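Long-range contacts in aldehyde dehydrogenase 21 (ALDH21) (Physcomitrella patens subsp. patens, PDB 5N5S), which probably oxidises D-glyceraldehyde 3-phosphate to 3-phosphoglycerate without phosphorylation, reducing NADP(+) to NADPH: residues M184-N189 with F209-A214; S220-G225 with I241-R246. All blocks are in the same frame, centred on the assembly; numbering follows the deposited sequence.

Contact 1 (M184-N189 with F209-A214); sequences MVSPWN and FVLKPA. With NAP (NADP nicotinamide-adenine-dinucleotide phosphate), chain G.
M184 and V185 pair with L211 and K212 as neighbouring parallel strands of a beta-alpha-beta crossover through helix 193-205, and past the strand ends both segments run on to the cofactor. The backbone ladder comprises M184 N to V210 O (3.0 Å), a nearly straight bond from K212 N to M184 O (2.8 Å) and a weak one from S186 N to K212 O. On one face M184 lays SD and CE obliquely against F209, a Met-aromatic contact with SD 4.3 Å from the ring centroid, while its CB meets L211 CD1. On the V185 and K212 face, K212 leaves the backbone with CG anti to N (chi1 -177°) and then bends, passing CD along V185 CG1. Its NZ thereby reaches NADP O3X (2.8 Å), O2B (2.9 Å) and O3B, and also P213 O and V244 O. A methionine in place of K212 would probably leave the 2'-phosphate without this positive mate and the adenosine ribose less firmly held. S186 O accepts a hydrogen bond from the ribose hydroxyl O3B (2.8 Å), and W188 N donates to O2N (3.1 Å), with the W188 ring edge beside O1N. F252 of helix 251-254 packs on V185 and K212. Contact with the 2'-phosphate, which NAD lacks, is consistent with the use of NADP(+).

Contact 2 (S220-G225 with I241-R246); sequences SALILG and ILPVSR. With NAP (NADP nicotinamide-adenine-dinucleotide phosphate), chain G.
I241 drives its CD1 against the bare backbone of helix 219-229, 3.5 Å from G225 CA and 3.4 Å from A221 O; the absence of a side chain on G225 lets the methyl come this close. The isoleucine splits its work between two branches: CG1, anti to the carbonyl carbon (chi1 -58°), carries CD1 to the helix backbone, whereas CG2 touches A221 CB and L222 CD2, each at 4.0 Å. L222 and I241 slide past one another in opposite directions, but L222 and P243 meet tip to tip, CD2 to CG (4.2 Å). No hydrogen bond joins the two segments. Farther along the loop, well away from the helix, R246 binds NADP: NE (2.9 Å) and the backbone N both donate to O2X of the 2'-phosphate. NH1 donates to O2A of the pyrophosphate (2.8 Å), and adenine C8A lies over the centre of one guanidinium face. The apolar patch continues into strand 209-212 through L211, which touches A221 and I241, and I42 of strand 38-44 covers L222 and P243. Helix 115-126 meets helix 219-229 through S220 and I223.

In the fold
The contacts follow each other along the chain; contact 1 lies within the nucleotide-binding sheet and contact 2 beside it, their centres about 7 Å apart. Contact 1 joins neighbouring strands of a beta-alpha-beta unit; contact 2 packs the next helix against I241 and P243, on the way out of strand 239-241. Both are buried where their segments touch, contact 1 nearer the centre of the chain, while R246 at the far end of contact 2 is partly exposed. Backbone hydrogen bonds join the segments of the first; the second has none and rests on apolar packing. P213 CB rests on A221 CB (3.7 Å) between them. At the cofactor they converge, K212 and R246 approaching the same 2'-phosphate from separate segments.

Contact 1 (M184-N189 with F209-A214)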
loop_
_atom_site.group_PDB
_atom_site.type_symbol
_atom_site.label_atom_id
_atom_site.label_comp_id
_atom_site.label_asym_id
_atom_site.label_seq_id
_atom_site.Cartn_x
_atom_site.Cartn_y
_atom_site.Cartn_z
ATOM N N MET B 184 -6.435 -22.864 17.904
ATOM C CA MET B 184 -7.743 -22.384 17.470
ATOM C C MET B 184 -8.861 -22.958 18.306
ATOM O O MET B 184 -8.935 -24.167 18.524
ATOM C CB MET B 184 -7.982 -22.691 15.985
ATOM C CG MET B 184 -6.960 -22.095 15.082
ATOM S SD MET B 184 -7.039 -22.876 13.492
ATOM C CE MET B 184 -5.894 -21.879 12.634
ATOM N N VAL B 185 -9.718 -22.070 18.796
ATOM C CA VAL B 185 -10.885 -22.429 19.597
ATOM C C VAL B 185 -12.072 -21.690 18.963
ATOM O O VAL B 185 -12.049 -20.463 18.863
ATOM C CB VAL B 185 -10.703 -22.134 21.107
ATOM C CG1 VAL B 185 -11.900 -22.629 21.899
ATOM C CG2 VAL B 185 -9.418 -22.758 21.652
ATOM N N SER B 186 -13.061 -22.450 18.466
ATOM C CA SER B 186 -14.226 -21.926 17.747
ATOM C C SER B 186 -15.566 -22.145 18.493
ATOM O O SER B 186 -15.640 -23.055 19.322
ATOM C CB SER B 186 -14.272 -22.530 16.344
ATOM O OG SER B 186 -14.218 -23.949 16.390
ATOM N N PRO B 187 -16.640 -21.341 18.221
ATOM C CA PRO B 187 -17.911 -21.542 18.939
ATOM C C PRO B 187 -18.877 -22.505 18.234
ATOM O O PRO B 187 -18.512 -23.111 17.227
ATOM C CB PRO B 187 -18.476 -20.118 19.007
ATOM C CG PRO B 187 -18.007 -19.480 17.756
ATOM C CD PRO B 187 -16.764 -20.215 17.273
ATOM N N TRP B 188 -20.115 -22.618 18.741
ATOM C CA TRP B 188 -21.111 -23.512 18.166
ATOM C C TRP B 188 -21.969 -22.900 17.038
ATOM O O TRP B 188 -22.414 -23.663 16.182
ATOM C CB TRP B 188 -22.030 -24.129 19.271
ATOM C CG TRP B 188 -23.081 -23.191 19.811
ATOM C CD1 TRP B 188 -22.998 -22.430 20.940
ATOM C CD2 TRP B 188 -24.334 -22.859 19.195
ATOM N NE1 TRP B 188 -24.114 -21.634 21.059
ATOM C CE2 TRP B 188 -24.945 -21.868 19.995
ATOM C CE3 TRP B 188 -25.002 -23.302 18.038
ATOM C CZ2 TRP B 188 -26.185 -21.306 19.672
ATOM C CZ3 TRP B 188 -26.221 -22.733 17.710
ATOM C CH2 TRP B 188 -26.805 -21.756 18.527
ATOM N N ASN B 189 -22.295 -21.583 17.087
ATOM C CA ASN B 189 -23.276 -20.959 16.181
ATOM C C ASN B 189 -22.885 -20.937 14.694
ATOM O O ASN B 189 -23.782 -21.107 13.864
ATOM C CB ASN B 189 -23.736 -19.583 16.647
ATOM C CG ASN B 189 -22.668 -18.618 17.067
ATOM O OD1 ASN B 189 -21.741 -18.949 17.820
ATOM N ND2 ASN B 189 -22.866 -17.367 16.685
ATOM N N PHE B 209 -1.451 -25.867 12.683
ATOM C CA PHE B 209 -2.446 -25.558 13.703
ATOM C C PHE B 209 -3.080 -26.762 14.392
ATOM O O PHE B 209 -3.072 -27.879 13.860
ATOM C CB PHE B 209 -3.558 -24.652 13.119
ATOM C CG PHE B 209 -4.400 -25.303 12.043
ATOM C CD1 PHE B 209 -5.519 -26.066 12.375
ATOM C CD2 PHE B 209 -4.088 -25.137 10.695
ATOM C CE1 PHE B 209 -6.298 -26.658 11.384
ATOM C CE2 PHE B 209 -4.875 -25.719 9.701
ATOM C CZ PHE B 209 -5.971 -26.477 10.052
ATOM N N VAL B 210 -3.667 -26.503 15.576
ATOM C CA VAL B 210 -4.418 -27.483 16.363
ATOM C C VAL B 210 -5.741 -26.796 16.689
ATOM O O VAL B 210 -5.751 -25.759 17.367
ATOM C CB VAL B 210 -3.685 -28.045 17.623
ATOM C CG1 VAL B 210 -4.456 -29.227 18.209
ATOM C CG2 VAL B 210 -2.255 -28.472 17.301
ATOM N N LEU B 211 -6.841 -27.331 16.127
ATOM C CA LEU B 211 -8.188 -26.777 16.271
ATOM C C LEU B 211 -9.057 -27.565 17.242
ATOM O O LEU B 211 -9.211 -28.779 17.095
ATOM C CB LEU B 211 -8.882 -26.611 14.889
ATOM C CG LEU B 211 -10.406 -26.359 14.855
ATOM C CD1 LEU B 211 -10.742 -24.887 14.894
ATOM C CD2 LEU B 211 -11.017 -26.951 13.631
ATOM N N LYS B 212 -9.628 -26.852 18.234
ATOM C CA LYS B 212 -10.556 -27.380 19.215
ATOM C C LYS B 212 -11.939 -26.790 18.891
ATOM O O LYS B 212 -12.256 -25.675 19.326
ATOM C CB LYS B 212 -10.108 -27.054 20.655
ATOM C CG LYS B 212 -11.006 -27.641 21.747
ATOM C CD LYS B 212 -11.662 -26.507 22.525
ATOM C CE LYS B 212 -12.826 -26.935 23.378
ATOM N NZ LYS B 212 -14.015 -27.294 22.558
ATOM N N PRO B 213 -12.768 -27.502 18.087
ATOM C CA PRO B 213 -14.118 -26.986 17.806
ATOM C C PRO B 213 -15.060 -27.231 18.987
ATOM O O PRO B 213 -14.711 -27.991 19.896
ATOM C CB PRO B 213 -14.544 -27.768 16.560
ATOM C CG PRO B 213 -13.791 -29.053 16.638
ATOM C CD PRO B 213 -12.554 -28.833 17.468
ATOM N N ALA B 214 -16.248 -26.578 18.986
ATOM C CA ALA B 214 -17.244 -26.739 20.046
ATOM C C ALA B 214 -17.757 -28.184 20.073
ATOM O O ALA B 214 -18.048 -28.743 19.016
ATOM C CB ALA B 214 -18.390 -25.767 19.837
HETATM P PA NAP G . -18.239 -20.357 24.479
HETATM O O1A NAP G . -17.397 -19.379 25.210
HETATM O O2A NAP G . -19.166 -21.177 25.384
HETATM O O5B NAP G . -17.340 -21.458 23.745
HETATM C C5B NAP G . -16.500 -21.275 22.588
HETATM C C4B NAP G . -15.468 -22.378 22.581
HETATM O O4B NAP G . -14.615 -22.266 23.744
HETATM C C3B NAP G . -15.992 -23.817 22.577
HETATM O O3B NAP G . -15.222 -24.602 21.671
HETATM C C2B NAP G . -15.799 -24.257 24.028
HETATM O O2B NAP G . -15.770 -25.678 24.272
HETATM C C1B NAP G . -14.503 -23.532 24.368
HETATM N N9A NAP G . -14.083 -23.338 25.755
HETATM C C8A NAP G . -14.839 -22.866 26.797
HETATM N N7A NAP G . -14.175 -22.728 27.918
HETATM C C5A NAP G . -12.890 -23.134 27.594
HETATM C C6A NAP G . -11.694 -23.205 28.344
HETATM N N6A NAP G . -11.597 -22.827 29.619
HETATM N N1A NAP G . -10.580 -23.652 27.714
HETATM C C2A NAP G . -10.664 -23.998 26.424
HETATM N N3A NAP G . -11.732 -23.969 25.615
HETATM C C4A NAP G . -12.819 -23.522 26.265
HETATM O O3 NAP G . -19.189 -19.848 23.298
HETATM P PN NAP G . -20.364 -20.499 22.429
HETATM O O1N NAP G . -21.541 -20.728 23.297
HETATM O O2N NAP G . -19.821 -21.635 21.652
HETATM O O5D NAP G . -20.687 -19.281 21.448
HETATM C C5D NAP G . -21.470 -18.141 21.883
HETATM C C4D NAP G . -20.623 -16.903 22.093
HETATM O O4D NAP G . -19.722 -16.724 20.973
HETATM C C3D NAP G . -21.410 -15.598 22.161
HETATM O O3D NAP G . -20.894 -14.716 23.154
HETATM C C2D NAP G . -21.223 -15.051 20.747
HETATM O O2D NAP G . -21.428 -13.654 20.590
HETATM C C1D NAP G . -19.716 -15.379 20.540
HETATM N N1N NAP G . -19.358 -15.347 19.062
HETATM C C2N NAP G . -18.430 -14.400 18.578
HETATM C C3N NAP G . -18.222 -14.308 17.211
HETATM C C7N NAP G . -17.366 -13.257 16.532
HETATM O O7N NAP G . -17.124 -13.358 15.309
HETATM N N7N NAP G . -16.859 -12.272 17.281
HETATM C C4N NAP G . -18.924 -15.171 16.368
HETATM C C5N NAP G . -19.821 -16.095 16.882
HETATM C C6N NAP G . -20.017 -16.172 18.229
HETATM P P2B NAP G . -17.055 -26.619 24.440
HETATM O O1X NAP G . -18.349 -26.017 23.947
HETATM O O2X NAP G . -17.088 -27.016 25.936
HETATM O O3X NAP G . -16.590 -27.807 23.599
#

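Contact 2 (S220-G225 with I241-R246)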
loop_
_atom_site.group_PDB
_atom_site.type_symbol
_atom_site.label_atom_id
_atom_site.label_comp_id
_atom_site.label_asym_id
_atom_site.label_seq_id
_atom_site.Cartn_x
_atom_site.Cartn_y
_atom_site.Cartn_z
ATOM N N SER B 220 -18.804 -30.212 11.348
ATOM C CA SER B 220 -18.401 -29.258 10.306
ATOM C C SER B 220 -16.890 -29.151 10.225
ATOM O O SER B 220 -16.338 -29.175 9.123
ATOM C CB SER B 220 -19.005 -27.887 10.565
ATOM O OG SER B 220 -20.410 -27.981 10.440
ATOM N N ALA B 221 -16.223 -29.075 11.396
ATOM C CA ALA B 221 -14.766 -29.011 11.517
ATOM C C ALA B 221 -14.120 -30.342 11.122
ATOM O O ALA B 221 -13.018 -30.343 10.584
ATOM C CB ALA B 221 -14.379 -28.642 12.936
ATOM N N LEU B 222 -14.808 -31.462 11.377
ATOM C CA LEU B 222 -14.310 -32.799 11.051
ATOM C C LEU B 222 -14.399 -33.113 9.565
ATOM O O LEU B 222 -13.551 -33.852 9.057
ATOM C CB LEU B 222 -14.979 -33.887 11.903
ATOM C CG LEU B 222 -14.673 -33.853 13.403
ATOM C CD1 LEU B 222 -15.588 -34.770 14.162
ATOM C CD2 LEU B 222 -13.224 -34.196 13.687
ATOM N N ILE B 223 -15.396 -32.532 8.861
ATOM C CA ILE B 223 -15.572 -32.682 7.407
ATOM C C ILE B 223 -14.432 -31.904 6.714
ATOM O O ILE B 223 -13.896 -32.366 5.701
ATOM C CB ILE B 223 -17.017 -32.285 6.939
ATOM C CG1 ILE B 223 -18.045 -33.351 7.397
ATOM C CG2 ILE B 223 -17.097 -32.095 5.412
ATOM C CD1 ILE B 223 -19.471 -32.853 7.587
ATOM N N LEU B 224 -14.017 -30.772 7.322
ATOM C CA LEU B 224 -12.899 -29.954 6.863
ATOM C C LEU B 224 -11.602 -30.765 6.986
ATOM O O LEU B 224 -10.780 -30.751 6.068
ATOM C CB LEU B 224 -12.810 -28.669 7.696
ATOM C CG LEU B 224 -12.539 -27.392 6.928
ATOM C CD1 LEU B 224 -13.747 -26.985 6.068
ATOM C CD2 LEU B 224 -12.216 -26.256 7.889
ATOM N N GLY B 225 -11.477 -31.512 8.087
ATOM C CA GLY B 225 -10.353 -32.400 8.336
ATOM C C GLY B 225 -10.262 -33.503 7.306
ATOM O O GLY B 225 -9.157 -33.856 6.895
ATOM N N ILE B 241 -7.507 -31.823 14.532
ATOM C CA ILE B 241 -8.839 -31.363 14.919
ATOM C C ILE B 241 -9.291 -32.238 16.060
ATOM O O ILE B 241 -9.577 -33.429 15.865
ATOM C CB ILE B 241 -9.840 -31.266 13.734
ATOM C CG1 ILE B 241 -9.278 -30.320 12.653
ATOM C CG2 ILE B 241 -11.226 -30.771 14.229
ATOM C CD1 ILE B 241 -9.680 -30.591 11.281
ATOM N N LEU B 242 -9.256 -31.670 17.274
ATOM C CA LEU B 242 -9.572 -32.419 18.486
ATOM C C LEU B 242 -10.777 -31.840 19.247
ATOM O O LEU B 242 -10.614 -30.947 20.088
ATOM C CB LEU B 242 -8.326 -32.566 19.393
ATOM C CG LEU B 242 -6.992 -32.907 18.721
ATOM C CD1 LEU B 242 -5.846 -32.591 19.629
ATOM C CD2 LEU B 242 -6.939 -34.357 18.272
ATOM N N PRO B 243 -12.005 -32.325 18.951
ATOM C CA PRO B 243 -13.180 -31.830 19.681
ATOM C C PRO B 243 -13.243 -32.434 21.084
ATOM O O PRO B 243 -13.560 -33.620 21.256
ATOM C CB PRO B 243 -14.367 -32.255 18.802
ATOM C CG PRO B 243 -13.786 -33.040 17.651
ATOM C CD PRO B 243 -12.379 -33.383 17.996
ATOM N N VAL B 244 -12.846 -31.630 22.077
ATOM C CA VAL B 244 -12.824 -31.997 23.496
ATOM C C VAL B 244 -13.666 -31.011 24.285
ATOM O O VAL B 244 -13.908 -29.897 23.814
ATOM C CB VAL B 244 -11.391 -32.138 24.102
ATOM C CG1 VAL B 244 -10.710 -33.403 23.614
ATOM C CG2 VAL B 244 -10.526 -30.904 23.846
ATOM N N SER B 245 -14.114 -31.414 25.482
ATOM C CA SER B 245 -14.883 -30.531 26.344
ATOM C C SER B 245 -13.936 -29.474 26.939
ATOM O O SER B 245 -12.719 -29.702 27.010
ATOM C CB SER B 245 -15.585 -31.325 27.441
ATOM O OG SER B 245 -16.725 -30.623 27.906
ATOM N N ARG B 246 -14.495 -28.318 27.343
ATOM C CA ARG B 246 -13.766 -27.177 27.909
ATOM C C ARG B 246 -12.864 -27.508 29.118
ATOM O O ARG B 246 -11.844 -26.841 29.312
ATOM C CB ARG B 246 -14.727 -26.032 28.254
ATOM C CG ARG B 246 -15.912 -26.362 29.160
ATOM C CD ARG B 246 -16.891 -25.200 29.213
ATOM N NE ARG B 246 -17.584 -24.999 27.935
ATOM C CZ ARG B 246 -18.105 -23.844 27.531
ATOM N NH1 ARG B 246 -18.699 -23.756 26.349
ATOM N NH2 ARG B 246 -18.014 -22.762 28.296
HETATM P PA NAP G . -18.239 -20.357 24.479
HETATM O O1A NAP G . -17.397 -19.379 25.210
HETATM O O2A NAP G . -19.166 -21.177 25.384
HETATM O O5B NAP G . -17.340 -21.458 23.745
HETATM C C5B NAP G . -16.500 -21.275 22.588
HETATM C C4B NAP G . -15.468 -22.378 22.581
HETATM O O4B NAP G . -14.615 -22.266 23.744
HETATM C C3B NAP G . -15.992 -23.817 22.577
HETATM O O3B NAP G . -15.222 -24.602 21.671
HETATM C C2B NAP G . -15.799 -24.257 24.028
HETATM O O2B NAP G . -15.770 -25.678 24.272
HETATM C C1B NAP G . -14.503 -23.532 24.368
HETATM N N9A NAP G . -14.083 -23.338 25.755
HETATM C C8A NAP G . -14.839 -22.866 26.797
HETATM N N7A NAP G . -14.175 -22.728 27.918
HETATM C C5A NAP G . -12.890 -23.134 27.594
HETATM C C6A NAP G . -11.694 -23.205 28.344
HETATM N N6A NAP G . -11.597 -22.827 29.619
HETATM N N1A NAP G . -10.580 -23.652 27.714
HETATM C C2A NAP G . -10.664 -23.998 26.424
HETATM N N3A NAP G . -11.732 -23.969 25.615
HETATM C C4A NAP G . -12.819 -23.522 26.265
HETATM O O3 NAP G . -19.189 -19.848 23.298
HETATM P PN NAP G . -20.364 -20.499 22.429
HETATM O O1N NAP G . -21.541 -20.728 23.297
HETATM O O2N NAP G . -19.821 -21.635 21.652
HETATM O O5D NAP G . -20.687 -19.281 21.448
HETATM C C5D NAP G . -21.470 -18.141 21.883
HETATM C C4D NAP G . -20.623 -16.903 22.093
HETATM O O4D NAP G . -19.722 -16.724 20.973
HETATM C C3D NAP G . -21.410 -15.598 22.161
HETATM O O3D NAP G . -20.894 -14.716 23.154
HETATM C C2D NAP G . -21.223 -15.051 20.747
HETATM O O2D NAP G . -21.428 -13.654 20.590
HETATM C C1D NAP G . -19.716 -15.379 20.540
HETATM N N1N NAP G . -19.358 -15.347 19.062
HETATM C C2N NAP G . -18.430 -14.400 18.578
HETATM C C3N NAP G . -18.222 -14.308 17.211
HETATM C C7N NAP G . -17.366 -13.257 16.532
HETATM O O7N NAP G . -17.124 -13.358 15.309
HETATM N N7N NAP G . -16.859 -12.272 17.281
HETATM C C4N NAP G . -18.924 -15.171 16.368
HETATM C C5N NAP G . -19.821 -16.095 16.882
HETATM C C6N NAP G . -20.017 -16.172 18.229
HETATM P P2B NAP G . -17.055 -26.619 24.440
HETATM O O1X NAP G . -18.349 -26.017 23.947
HETATM O O2X NAP G . -17.088 -27.016 25.936
HETATM O O3X NAP G . -16.590 -27.807 23.599
#